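Local coordinates for mannosylglycerate hydrolase MGH1-like glycoside hydrolase domain-containing protein (Thermus thermophilus HB8, PDB 4WVA) that hydrolyses mannosylglycerate, and also glucosylglycerate, to the free sugar and glycerate as a GH63 glycoside hydrolase with an (alpha/alpha)6-barrel fold, at residues G18-P23 / V73-S78; P29-W34 / L56-Y61; F343-P346 / W350-P353; E324-K329 / V337-P342. All coordinates share one frame; numbering follows the deposited sequence. Where two conformers were deposited one is given.

Interaction 1 of 4, residues G18-P23 / V73-S78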
loop_
_atom_site.group_PDB
_atom_site.type_symbol
_atom_site.label_atom_id
_atom_site.label_comp_id
_atom_site.label_asym_id
_atom_site.label_seq_id
_atom_site.Cartn_x
_atom_site.Cartn_y
_atom_site.Cartn_z
ATOM N N GLY A 18 -41.534 -11.167 -0.961
ATOM C CA GLY A 18 -41.594 -10.638 -2.317
ATOM C C GLY A 18 -40.342 -9.870 -2.678
ATOM O O GLY A 18 -39.483 -10.364 -3.403
ATOM N N ALA A 19 -40.272 -8.638 -2.199
ATOM C CA ALA A 19 -39.208 -7.719 -2.559
ATOM C C ALA A 19 -38.054 -7.718 -1.565
ATOM O O ALA A 19 -37.004 -7.149 -1.849
ATOM C CB ALA A 19 -39.777 -6.315 -2.660
ATOM N N PHE A 20 -38.246 -8.323 -0.398
ATOM C CA PHE A 20 -37.195 -8.396 0.614
ATOM C C PHE A 20 -37.368 -9.689 1.389
ATOM O O PHE A 20 -38.387 -10.367 1.262
ATOM C CB PHE A 20 -37.219 -7.190 1.556
ATOM C CG PHE A 20 -38.403 -7.170 2.490
ATOM C CD1 PHE A 20 -38.319 -7.707 3.763
ATOM C CD2 PHE A 20 -39.600 -6.597 2.080
ATOM C CE1 PHE A 20 -39.434 -7.724 4.600
ATOM C CE2 PHE A 20 -40.707 -6.602 2.913
ATOM C CZ PHE A 20 -40.613 -7.146 4.178
ATOM N N THR A 21 -36.334 -10.042 2.146
ATOM C CA THR A 21 -36.290 -11.275 2.895
ATOM C C THR A 21 -36.109 -10.932 4.363
ATOM O O THR A 21 -35.223 -10.153 4.730
ATOM C CB THR A 21 -35.113 -12.137 2.403
ATOM O OG1 THR A 21 -35.114 -12.173 0.968
ATOM C CG2 THR A 21 -35.189 -13.522 2.968
ATOM N N VAL A 22 -36.977 -11.443 5.220
ATOM C CA VAL A 22 -36.749 -11.285 6.653
ATOM C C VAL A 22 -35.548 -12.104 7.102
ATOM O O VAL A 22 -35.338 -13.203 6.611
ATOM C CB VAL A 22 -37.964 -11.657 7.518
ATOM C CG1 VAL A 22 -39.142 -10.785 7.148
ATOM C CG2 VAL A 22 -38.306 -13.144 7.447
ATOM N N PRO A 23 -34.743 -11.563 8.033
ATOM C CA PRO A 23 -33.637 -12.392 8.515
ATOM C C PRO A 23 -34.069 -13.683 9.198
ATOM O O PRO A 23 -33.371 -14.696 9.110
ATOM C CB PRO A 23 -32.895 -11.466 9.482
ATOM C CG PRO A 23 -33.167 -10.103 8.945
ATOM C CD PRO A 23 -34.574 -10.153 8.424
ATOM N N VAL A 73 -35.736 -1.303 7.836
ATOM C CA VAL A 73 -36.899 -0.758 7.162
ATOM C C VAL A 73 -38.116 -1.511 7.707
ATOM O O VAL A 73 -38.245 -2.737 7.521
ATOM C CB VAL A 73 -36.839 -0.913 5.631
ATOM C CG1 VAL A 73 -38.015 -0.220 4.974
ATOM C CG2 VAL A 73 -35.544 -0.339 5.083
ATOM N N PHE A 74 -38.996 -0.775 8.378
ATOM C CA PHE A 74 -40.143 -1.382 9.078
ATOM C C PHE A 74 -41.344 -1.598 8.134
ATOM O O PHE A 74 -42.452 -1.055 8.347
ATOM C CB PHE A 74 -40.546 -0.535 10.298
ATOM C CG PHE A 74 -39.502 -0.476 11.390
ATOM C CD1 PHE A 74 -39.143 -1.620 12.083
ATOM C CD2 PHE A 74 -38.885 0.727 11.751
ATOM C CE1 PHE A 74 -38.208 -1.578 13.109
ATOM C CE2 PHE A 74 -37.945 0.769 12.771
ATOM C CZ PHE A 74 -37.605 -0.384 13.454
ATOM N N HIS A 75 -41.139 -2.403 7.099
ATOM C CA HIS A 75 -42.228 -2.774 6.203
ATOM C C HIS A 75 -43.421 -3.339 6.979
ATOM O O HIS A 75 -43.245 -4.146 7.885
ATOM C CB HIS A 75 -41.799 -3.843 5.203
ATOM C CG HIS A 75 -40.631 -3.461 4.349
ATOM N ND1 HIS A 75 -40.725 -2.576 3.296
ATOM C CD2 HIS A 75 -39.334 -3.854 4.401
ATOM C CE1 HIS A 75 -39.541 -2.460 2.719
ATOM N NE2 HIS A 75 -38.684 -3.231 3.366
ATOM N N GLU A 76 -44.619 -2.902 6.591
ATOM C CA GLU A 76 -45.869 -3.457 7.126
ATOM C C GLU A 76 -46.081 -4.863 6.564
ATOM O O GLU A 76 -45.717 -5.136 5.414
ATOM C CB GLU A 76 -47.067 -2.566 6.758
ATOM C CG GLU A 76 -46.942 -1.122 7.244
ATOM C CD GLU A 76 -48.281 -0.408 7.449
ATOM O OE1 GLU A 76 -49.347 -1.070 7.409
ATOM O OE2 GLU A 76 -48.266 0.827 7.676
ATOM N N GLN A 77 -46.650 -5.747 7.382
ATOM C CA GLN A 77 -46.942 -7.133 6.992
ATOM C C GLN A 77 -47.885 -7.161 5.801
ATOM O O GLN A 77 -48.858 -6.414 5.757
ATOM C CB GLN A 77 -47.575 -7.902 8.173
ATOM C CG GLN A 77 -47.797 -9.404 7.960
ATOM C CD GLN A 77 -46.507 -10.216 7.822
ATOM O OE1 GLN A 77 -45.854 -10.202 6.773
ATOM N NE2 GLN A 77 -46.152 -10.953 8.876
ATOM N N SER A 78 -47.562 -8.002 4.824
ATOM C CA SER A 78 -48.410 -8.202 3.655
ATOM C C SER A 78 -48.748 -9.674 3.527
ATOM O O SER A 78 -48.045 -10.535 4.042
ATOM C CB SER A 78 -47.703 -7.738 2.393
ATOM O OG SER A 78 -46.536 -8.492 2.186
#

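Interaction 2 of 4, residues P29-W34 / L56-Y61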
loop_
_atom_site.group_PDB
_atom_site.type_symbol
_atom_site.label_atom_id
_atom_site.label_comp_id
_atom_site.label_asym_id
_atom_site.label_seq_id
_atom_site.Cartn_x
_atom_site.Cartn_y
_atom_site.Cartn_z
ATOM N N PRO A 29 -38.789 -9.488 11.854
ATOM C CA PRO A 29 -39.892 -9.495 10.881
ATOM C C PRO A 29 -39.923 -8.267 9.962
ATOM O O PRO A 29 -40.997 -7.771 9.577
ATOM C CB PRO A 29 -41.115 -9.562 11.803
ATOM C CG PRO A 29 -40.698 -8.705 12.953
ATOM C CD PRO A 29 -39.229 -9.010 13.176
ATOM N N TYR A 30 -38.739 -7.777 9.582
ATOM C CA TYR A 30 -38.615 -6.577 8.786
ATOM C C TYR A 30 -37.401 -6.776 7.893
ATOM O O TYR A 30 -36.837 -7.894 7.837
ATOM C CB TYR A 30 -38.400 -5.323 9.664
ATOM C CG TYR A 30 -39.480 -5.035 10.678
ATOM C CD1 TYR A 30 -40.740 -4.626 10.257
ATOM C CD2 TYR A 30 -39.234 -5.131 12.047
ATOM C CE1 TYR A 30 -41.738 -4.338 11.179
ATOM C CE2 TYR A 30 -40.239 -4.841 12.973
ATOM C CZ TYR A 30 -41.486 -4.453 12.514
ATOM O OH TYR A 30 -42.514 -4.148 13.411
ATOM N N GLN A 31 -37.018 -5.733 7.168
ATOM C CA GLN A 31 -35.794 -5.765 6.352
ATOM C C GLN A 31 -34.607 -5.126 7.083
ATOM O O GLN A 31 -34.684 -3.981 7.531
ATOM C CB GLN A 31 -36.017 -5.068 5.013
ATOM C CG GLN A 31 -34.782 -5.033 4.111
ATOM C CD GLN A 31 -35.028 -4.639 2.665
ATOM O OE1 GLN A 31 -34.335 -5.128 1.745
ATOM N NE2 GLN A 31 -35.957 -3.732 2.438
ATOM N N TRP A 32 -33.508 -5.876 7.175
ATOM C CA TRP A 32 -32.265 -5.377 7.777
ATOM C C TRP A 32 -31.212 -5.120 6.686
ATOM O O TRP A 32 -31.159 -5.823 5.689
ATOM C CB TRP A 32 -31.703 -6.408 8.760
ATOM C CG TRP A 32 -32.043 -6.175 10.193
ATOM C CD1 TRP A 32 -31.218 -5.657 11.141
ATOM C CD2 TRP A 32 -33.282 -6.449 10.859
ATOM N NE1 TRP A 32 -31.837 -5.612 12.349
ATOM C CE2 TRP A 32 -33.110 -6.088 12.212
ATOM C CE3 TRP A 32 -34.517 -6.955 10.448
ATOM C CZ2 TRP A 32 -34.122 -6.206 13.147
ATOM C CZ3 TRP A 32 -35.528 -7.084 11.397
ATOM C CH2 TRP A 32 -35.327 -6.704 12.713
ATOM N N LEU A 33 -30.386 -4.105 6.905
ATOM C CA LEU A 33 -29.418 -3.614 5.927
ATOM C C LEU A 33 -28.343 -4.647 5.594
ATOM O O LEU A 33 -28.271 -5.102 4.434
ATOM C CB LEU A 33 -28.789 -2.319 6.447
ATOM C CG LEU A 33 -27.943 -1.447 5.515
ATOM C CD1 LEU A 33 -27.635 -0.137 6.240
ATOM C CD2 LEU A 33 -26.666 -2.135 5.047
ATOM N N TRP A 34 -27.468 -5.006 6.532
ATOM C CA TRP A 34 -26.383 -5.908 6.095
ATOM C C TRP A 34 -26.908 -7.316 5.811
ATOM O O TRP A 34 -26.404 -7.967 4.906
ATOM C CB TRP A 34 -25.074 -5.874 6.936
ATOM C CG TRP A 34 -25.037 -6.556 8.272
ATOM C CD1 TRP A 34 -26.075 -6.792 9.154
ATOM C CD2 TRP A 34 -23.844 -7.028 8.930
ATOM N NE1 TRP A 34 -25.586 -7.390 10.291
ATOM C CE2 TRP A 34 -24.225 -7.551 10.166
ATOM C CE3 TRP A 34 -22.479 -7.049 8.570
ATOM C CZ2 TRP A 34 -23.299 -8.106 11.052
ATOM C CZ3 TRP A 34 -21.562 -7.601 9.450
ATOM C CH2 TRP A 34 -21.974 -8.115 10.674
ATOM N N LEU A 56 -32.785 -3.189 -4.366
ATOM C CA LEU A 56 -33.635 -2.076 -4.804
ATOM C C LEU A 56 -34.590 -1.713 -3.686
ATOM O O LEU A 56 -34.834 -0.531 -3.403
ATOM C CB LEU A 56 -34.452 -2.454 -6.037
ATOM C CG LEU A 56 -33.669 -2.655 -7.327
ATOM C CD1 LEU A 56 -34.574 -3.180 -8.437
ATOM C CD2 LEU A 56 -33.062 -1.344 -7.731
ATOM N N CYS A 57 -35.169 -2.739 -3.072
ATOM C CA CYS A 57 -36.156 -2.524 -2.016
ATOM C C CYS A 57 -35.527 -1.799 -0.821
ATOM O O CYS A 57 -36.085 -0.847 -0.293
ATOM C CB CYS A 57 -36.744 -3.863 -1.603
ATOM S SG CYS A 57 -38.023 -3.771 -0.342
ATOM N N LEU A 58 -34.352 -2.270 -0.388
ATOM C CA LEU A 58 -33.625 -1.637 0.700
ATOM C C LEU A 58 -33.437 -0.121 0.471
ATOM O O LEU A 58 -33.714 0.691 1.362
ATOM C CB LEU A 58 -32.276 -2.337 0.882
ATOM C CG LEU A 58 -31.346 -1.769 1.951
ATOM C CD1 LEU A 58 -31.954 -1.816 3.333
ATOM C CD2 LEU A 58 -30.017 -2.521 1.891
ATOM N N PHE A 59 -32.975 0.262 -0.721
ATOM C CA PHE A 59 -32.747 1.680 -1.008
ATOM C C PHE A 59 -34.037 2.444 -1.228
ATOM O O PHE A 59 -34.229 3.555 -0.691
ATOM C CB PHE A 59 -31.810 1.857 -2.199
ATOM C CG PHE A 59 -30.367 1.709 -1.836
ATOM C CD1 PHE A 59 -29.650 2.789 -1.360
ATOM C CD2 PHE A 59 -29.741 0.481 -1.922
ATOM C CE1 PHE A 59 -28.322 2.661 -1.005
ATOM C CE2 PHE A 59 -28.416 0.347 -1.578
ATOM C CZ PHE A 59 -27.710 1.432 -1.102
ATOM N N ASP A 60 -34.936 1.859 -2.014
ATOM C CA ASP A 60 -36.180 2.568 -2.384
ATOM C C ASP A 60 -37.055 2.898 -1.174
ATOM O O ASP A 60 -37.627 4.000 -1.096
ATOM C CB ASP A 60 -36.982 1.743 -3.392
ATOM C CG ASP A 60 -36.438 1.830 -4.791
ATOM O OD1 ASP A 60 -35.664 2.747 -5.080
ATOM O OD2 ASP A 60 -36.810 0.975 -5.616
ATOM N N TYR A 61 -37.151 1.968 -0.234
ATOM C CA TYR A 61 -37.972 2.177 0.964
ATOM C C TYR A 61 -37.208 2.579 2.215
ATOM O O TYR A 61 -37.815 3.029 3.189
ATOM C CB TYR A 61 -38.826 0.935 1.231
ATOM C CG TYR A 61 -39.766 0.686 0.099
ATOM C CD1 TYR A 61 -40.937 1.427 -0.022
ATOM C CD2 TYR A 61 -39.473 -0.255 -0.882
ATOM C CE1 TYR A 61 -41.799 1.227 -1.082
ATOM C CE2 TYR A 61 -40.316 -0.459 -1.956
ATOM C CZ TYR A 61 -41.486 0.281 -2.041
ATOM O OH TYR A 61 -42.348 0.084 -3.096
#

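Interaction 3 of 4, residues F343-P346 / W350-P353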
loop_
_atom_site.group_PDB
_atom_site.type_symbol
_atom_site.label_atom_id
_atom_site.label_comp_id
_atom_site.label_asym_id
_atom_site.label_seq_id
_atom_site.Cartn_x
_atom_site.Cartn_y
_atom_site.Cartn_z
ATOM N N PHE A 343 -14.204 -12.891 28.615
ATOM C CA PHE A 343 -15.556 -12.529 28.192
ATOM C C PHE A 343 -16.230 -13.564 27.297
ATOM O O PHE A 343 -17.386 -13.388 26.924
ATOM C CB PHE A 343 -15.541 -11.183 27.437
ATOM C CG PHE A 343 -14.867 -10.085 28.192
ATOM C CD1 PHE A 343 -15.393 -9.641 29.397
ATOM C CD2 PHE A 343 -13.694 -9.502 27.715
ATOM C CE1 PHE A 343 -14.763 -8.637 30.116
ATOM C CE2 PHE A 343 -13.059 -8.504 28.431
ATOM C CZ PHE A 343 -13.596 -8.072 29.635
ATOM N N PHE A 344 -15.513 -14.621 26.955
ATOM C CA PHE A 344 -16.025 -15.690 26.092
ATOM C C PHE A 344 -17.233 -16.402 26.701
ATOM O O PHE A 344 -17.184 -16.880 27.844
ATOM C CB PHE A 344 -14.903 -16.678 25.800
ATOM C CG PHE A 344 -15.297 -17.823 24.910
ATOM C CD1 PHE A 344 -15.571 -17.617 23.565
ATOM C CD2 PHE A 344 -15.333 -19.117 25.397
ATOM C CE1 PHE A 344 -15.906 -18.675 22.741
ATOM C CE2 PHE A 344 -15.674 -20.176 24.586
ATOM C CZ PHE A 344 -15.957 -19.961 23.247
ATOM N N GLU A 345 -18.329 -16.413 25.947
ATOM C CA GLU A 345 -19.570 -17.078 26.323
ATOM C C GLU A 345 -20.007 -17.829 25.074
ATOM O O GLU A 345 -20.499 -17.199 24.139
ATOM C CB GLU A 345 -20.656 -16.075 26.744
ATOM C CG GLU A 345 -20.384 -15.269 28.010
ATOM C CD GLU A 345 -21.531 -14.337 28.348
ATOM O OE1 GLU A 345 -22.582 -14.818 28.839
ATOM O OE2 GLU A 345 -21.404 -13.118 28.116
ATOM N N PRO A 346 -19.839 -19.166 25.041
ATOM C CA PRO A 346 -19.998 -19.871 23.767
ATOM C C PRO A 346 -21.403 -19.907 23.171
ATOM O O PRO A 346 -21.537 -20.284 22.006
ATOM C CB PRO A 346 -19.523 -21.296 24.079
ATOM C CG PRO A 346 -19.678 -21.428 25.555
ATOM C CD PRO A 346 -19.406 -20.080 26.116
ATOM N N TRP A 350 -22.878 -12.437 20.127
ATOM C CA TRP A 350 -21.554 -12.028 19.608
ATOM C C TRP A 350 -20.394 -12.143 20.591
ATOM O O TRP A 350 -19.332 -11.572 20.370
ATOM C CB TRP A 350 -21.669 -10.602 19.043
ATOM C CG TRP A 350 -22.489 -10.530 17.809
ATOM C CD1 TRP A 350 -23.790 -10.214 17.716
ATOM C CD2 TRP A 350 -22.041 -10.791 16.475
ATOM N NE1 TRP A 350 -24.209 -10.252 16.413
ATOM C CE2 TRP A 350 -23.145 -10.603 15.625
ATOM C CE3 TRP A 350 -20.811 -11.149 15.921
ATOM C CZ2 TRP A 350 -23.064 -10.771 14.249
ATOM C CZ3 TRP A 350 -20.736 -11.340 14.549
ATOM C CH2 TRP A 350 -21.845 -11.136 13.731
ATOM N N ARG A 351 -20.564 -12.927 21.657
ATOM C CA ARG A 351 -19.549 -13.069 22.676
ATOM C C ARG A 351 -18.849 -14.430 22.632
ATOM O O ARG A 351 -18.288 -14.870 23.625
ATOM C CB ARG A 351 -20.191 -12.814 24.054
ATOM C CG ARG A 351 -20.916 -11.480 24.095
ATOM C CD ARG A 351 -21.500 -11.179 25.457
ATOM N NE ARG A 351 -20.502 -10.865 26.469
ATOM C CZ ARG A 351 -20.019 -9.650 26.734
ATOM N NH1 ARG A 351 -20.378 -8.583 26.020
ATOM N NH2 ARG A 351 -19.154 -9.506 27.742
ATOM N N GLY A 352 -18.850 -15.087 21.470
ATOM C CA GLY A 352 -18.226 -16.414 21.350
ATOM C C GLY A 352 -18.727 -17.279 20.199
ATOM O O GLY A 352 -17.928 -17.946 19.529
ATOM N N PRO A 353 -20.049 -17.307 19.973
ATOM C CA PRO A 353 -20.569 -18.128 18.880
ATOM C C PRO A 353 -19.984 -17.837 17.482
ATOM O O PRO A 353 -19.502 -16.737 17.216
ATOM C CB PRO A 353 -22.058 -17.813 18.900
ATOM C CG PRO A 353 -22.337 -17.557 20.331
ATOM C CD PRO A 353 -21.150 -16.745 20.787
HETATM O O HOH W 1 -18.795 -11.971 29.054
#

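Interaction 4 of 4, residues E324-K329 / V337-P342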
loop_
_atom_site.group_PDB
_atom_site.type_symbol
_atom_site.label_atom_id
_atom_site.label_comp_id
_atom_site.label_asym_id
_atom_site.label_seq_id
_atom_site.Cartn_x
_atom_site.Cartn_y
_atom_site.Cartn_z
ATOM N N GLU A 324 -5.410 -19.723 13.866
ATOM C CA GLU A 324 -4.938 -21.061 14.259
ATOM C C GLU A 324 -4.976 -21.216 15.789
ATOM O O GLU A 324 -5.445 -22.237 16.295
ATOM C CB GLU A 324 -3.534 -21.300 13.713
ATOM C CG GLU A 324 -2.954 -22.670 14.071
ATOM C CD GLU A 324 -1.579 -22.924 13.471
ATOM O OE1 GLU A 324 -1.311 -22.440 12.343
ATOM O OE2 GLU A 324 -0.759 -23.612 14.137
ATOM N N ARG A 325 -4.529 -20.201 16.525
ATOM C CA ARG A 325 -4.614 -20.229 18.004
ATOM C C ARG A 325 -6.035 -20.436 18.503
ATOM O O ARG A 325 -6.275 -21.260 19.382
ATOM C CB ARG A 325 -4.065 -18.955 18.646
ATOM C CG ARG A 325 -2.585 -18.764 18.475
ATOM C CD ARG A 325 -2.026 -17.730 19.437
ATOM N NE ARG A 325 -0.624 -17.525 19.118
ATOM C CZ ARG A 325 -0.164 -16.647 18.226
ATOM N NH1 ARG A 325 -0.987 -15.822 17.575
ATOM N NH2 ARG A 325 1.142 -16.577 18.007
ATOM N N TRP A 326 -6.993 -19.711 17.924
ATOM C CA TRP A 326 -8.386 -19.856 18.345
ATOM C C TRP A 326 -8.858 -21.274 18.083
ATOM O O TRP A 326 -9.619 -21.832 18.877
ATOM C CB TRP A 326 -9.296 -18.824 17.669
ATOM C CG TRP A 326 -8.998 -17.431 18.067
ATOM C CD1 TRP A 326 -7.869 -16.974 18.702
ATOM C CD2 TRP A 326 -9.814 -16.271 17.826
ATOM N NE1 TRP A 326 -7.949 -15.609 18.880
ATOM C CE2 TRP A 326 -9.132 -15.159 18.354
ATOM C CE3 TRP A 326 -11.070 -16.076 17.233
ATOM C CZ2 TRP A 326 -9.659 -13.852 18.303
ATOM C CZ3 TRP A 326 -11.599 -14.784 17.204
ATOM C CH2 TRP A 326 -10.895 -13.695 17.735
ATOM N N GLY A 327 -8.397 -21.851 16.977
ATOM C CA GLY A 327 -8.676 -23.236 16.621
ATOM C C GLY A 327 -8.048 -24.289 17.526
ATOM O O GLY A 327 -8.456 -25.443 17.485
ATOM N N GLU A 328 -7.079 -23.908 18.347
ATOM C CA GLU A 328 -6.525 -24.816 19.371
ATOM C C GLU A 328 -7.516 -25.026 20.516
ATOM O O GLU A 328 -7.399 -25.996 21.268
ATOM C CB GLU A 328 -5.222 -24.261 19.959
ATOM C CG GLU A 328 -4.065 -24.115 18.968
ATOM C CD GLU A 328 -2.797 -23.583 19.618
ATOM O OE1 GLU A 328 -2.860 -23.095 20.769
ATOM O OE2 GLU A 328 -1.717 -23.642 18.995
ATOM N N LYS A 329 -8.458 -24.095 20.675
ATOM C CA LYS A 329 -9.395 -24.101 21.800
ATOM C C LYS A 329 -10.854 -24.358 21.435
ATOM O O LYS A 329 -11.629 -24.815 22.284
ATOM C CB LYS A 329 -9.287 -22.782 22.561
ATOM C CG LYS A 329 -7.982 -22.626 23.328
ATOM C CD LYS A 329 -7.716 -23.842 24.201
ATOM C CE LYS A 329 -6.715 -23.551 25.301
ATOM N NZ LYS A 329 -6.631 -24.712 26.235
ATOM N N VAL A 337 -15.412 -14.228 19.556
ATOM C CA VAL A 337 -14.370 -13.680 20.415
ATOM C C VAL A 337 -13.361 -14.758 20.733
ATOM O O VAL A 337 -13.661 -15.958 20.697
ATOM C CB VAL A 337 -14.902 -13.066 21.733
ATOM C CG1 VAL A 337 -15.943 -11.997 21.462
ATOM C CG2 VAL A 337 -15.452 -14.132 22.660
ATOM N N ASP A 338 -12.132 -14.319 21.007
ATOM C CA ASP A 338 -11.046 -15.197 21.381
ATOM C C ASP A 338 -11.545 -16.162 22.470
ATOM O O ASP A 338 -12.013 -15.716 23.523
ATOM C CB ASP A 338 -9.885 -14.321 21.877
ATOM C CG ASP A 338 -8.649 -15.108 22.305
ATOM O OD1 ASP A 338 -8.687 -16.342 22.456
ATOM O OD2 ASP A 338 -7.606 -14.442 22.504
ATOM N N PRO A 339 -11.451 -17.480 22.218
ATOM C CA PRO A 339 -11.994 -18.435 23.182
ATOM C C PRO A 339 -11.269 -18.440 24.530
ATOM O O PRO A 339 -11.794 -19.020 25.498
ATOM C CB PRO A 339 -11.866 -19.794 22.480
ATOM C CG PRO A 339 -10.968 -19.587 21.323
ATOM C CD PRO A 339 -10.990 -18.126 20.979
ATOM N N THR A 340 -10.097 -17.804 24.602
ATOM C CA THR A 340 -9.400 -17.632 25.888
ATOM C C THR A 340 -9.733 -16.318 26.582
ATOM O O THR A 340 -9.218 -16.061 27.673
ATOM C CB THR A 340 -7.861 -17.736 25.745
ATOM O OG1 THR A 340 -7.360 -16.654 24.957
ATOM C CG2 THR A 340 -7.460 -19.039 25.125
ATOM N N SER A 341 -10.560 -15.471 25.966
ATOM C CA SER A 341 -10.947 -14.209 26.578
ATOM C C SER A 341 -11.767 -14.505 27.831
ATOM O O SER A 341 -12.591 -15.412 27.828
ATOM C CB SER A 341 -11.779 -13.347 25.629
ATOM O OG SER A 341 -12.337 -12.226 26.291
ATOM N N PRO A 342 -11.564 -13.717 28.896
ATOM C CA PRO A 342 -12.451 -13.850 30.058
ATOM C C PRO A 342 -13.926 -13.528 29.759
ATOM O O PRO A 342 -14.791 -13.877 30.561
ATOM C CB PRO A 342 -11.868 -12.842 31.066
ATOM C CG PRO A 342 -11.097 -11.873 30.237
ATOM C CD PRO A 342 -10.557 -12.659 29.083
#

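Interaction 1 of 4, residues G18-P23 / V73-S78
F20 and H75 carry this contact with their rings, which come from opposite directions and meet in an offset stack. The centroids lie 4.1 Å apart and the planes are tilted by 16°. H75 can be followed outward. Its CB starts the approach at 3.7 Å from F20 CZ. CG comes next, 3.5 Å from F20 CE2. CD2 sits over the middle of the phenyl face and makes the shortest approach, 3.4 Å to CE2 of F20. NE2 lies further along, 3.7 Å from F20 CD2, with the side chain of Q31 close by. ND1 and CE1 are on the more distant side of the imidazole. The other face of the imidazole is packed by V73 CG1, so the ring is held between an aliphatic methyl and a phenyl. F20 reaches its place with CG between its own backbone N and carbonyl carbon (chi1 70°), which turns the ring toward H75. Helix 48-62 lies beside both rings through C57, and E54 also touches F20. Replacing F20 with an alanine would probably leave one face of the imidazole without its stacking partner and open a gap beside C57. No hydrogen bond crosses between 18-23 and 73-78. Dispersion and ring overlap therefore join the loop after helix 4-15 to the segment 73-78, at H75.

Interaction 2 of 4, residues P29-W34 / L56-Y61
Q31 brings its side-chain amide against helix 48-62 at C57 and L58, and this is the tight part of the contact. The chain is extended, with CG opposite the backbone N (chi1 179°), and it reaches from strand 31-32 to the helix. Q31 CD stops 3.9 Å from L58 CA and 4.0 Å from L58 CB. The amide thus rests on the helix backbone and on the root of the leucine. C57, one residue before L58, closes in with its SG 4.3 Å from Q31 CD. No hydrogen bond is assigned between the two segments.

The fit is looser toward L33. The branch of L58 meets the start of helix 33-43 with both methyls. Its CD1 is 4.0 Å from L33 CA, and its CD2 is 4.0 Å from L33 O. The two side chains themselves come only to 4.3 Å, between L33 CG and L58 CD2. This part is apolar and buried. The solvent side lies at the other end, where Y61 is exposed and packs on V73 instead.

W32 is the N-cap residue of helix 33-43. W32, L33 and W34 probably bind substrate, and L33 packs on Q103, another likely substrate residue. Strand 31-32 pairs with strand 72-74 through Q31 and V73. Helix 48-62 turns L56 and F59 to helix 121-146, so it lies between that helix and the strand-to-helix junction at 31-34.

Interaction 3 of 4, residues F343-P346 / W350-P353
R351 O is met by two neighbouring groups of the facing segment. E345 N gives it a nearly straight hydrogen bond of 2.8 Å (172° at the hydrogen), with the donor tilted 30° from the carbonyl plane. F344 CA adds a C-H...O contact at 3.4 Å. The side chains of E345 and R351 run side by side, with carboxylate and guanidinium planes 72° apart. R351 NE forms a salt bridge to E345 OE2 at 2.9 Å, although the hydrogen bond in it is bent and weak. A water in the guanidinium plane accepts from R351 NH2 at 2.8 Å and donates to F343 O and E345 OE2. Both segments belong to the loop joining helices 313-327 and 356-368 of the (alpha/alpha)6 barrel, where W350 NE1 binds Tris in the substrate site. Beyond the pair, E345 OE1 bridges to R348 and R200, and R351 NH2 to D171. A leucine in place of R351 would probably leave D171 and E345 OE2 without this charged mate and the water without its NH2 donor. G352 fits because any CB would clash with E345 O and F344 CE1. P353 CG packs 3.3 Å from P346 O, a buried carbonyl without a hydrogen-bond partner.

Interaction 4 of 4, residues E324-K329 / V337-P342
W326 of helix 313-327 lies with its CA 6.2 Å from that of D338, where the chain begins a type I beta turn running to S341. The indole presents one face to this turn. D338 CA sits over the six-membered ring, 3.7 Å from its centroid and 16° off the normal. P339 CD sits over the five-membered ring, 3.9 Å from that centroid. Both are CH-pi contacts. The backbone at V337 packs over the rim of the same face. W326 has CG opposite its carbonyl carbon (chi1 -65°), and this brings one ring face against D338 and P339, whose side chains cross it at about a right angle.

The D338 carboxylate lies nearly parallel to the indole, with planes 19° apart. Its CG is 3.5 Å from W326 NE1, but that N-H is used by E322 one helical turn earlier. OD1 works within its own turn. It accepts from T340 N at 3.0 Å in an Asx turn, and from T340 OG1 at 2.8 Å. Both donors come from the same face of the carboxylate. This fixes the rotation of D338 against the ring. OD2 has a long, weak ion pair with K298.

K329 adds the aliphatic part of its chain. Its CB is 3.8 Å from P339 CG, and its CG is 4.0 Å from T340 CG2. The amine then leads away.

F303 meets the W326 ring edge-to-face. K298, shortly after strand 293-294, also bonds to D338 through the backbone. The turn belongs to the loop between helices 313-327 and 356-368 and packs against helix 313-327 at W326.

Overall arrangement
From the N terminus, 18-23 leaves helix 4-15 and is joined to 73-78 by interaction 1, closing a loop of some fifty residues. Interaction 2 falls wholly within that loop. The two touch, since Q31 pairs with V73 in the small sheet and C57 meets A19. Together they tie strands 31-32 and 72-74 to helix 48-62. Much later, interaction 4 closes a short loop after helix 313-327. Interaction 3 follows in series and closes a tighter one before helix 356-368. These two also touch, where P339 O meets the ring of F344. Interactions 2 and 3 lie across the chain's centre, about 28 Å apart between centres, yet W34 and W350 touch.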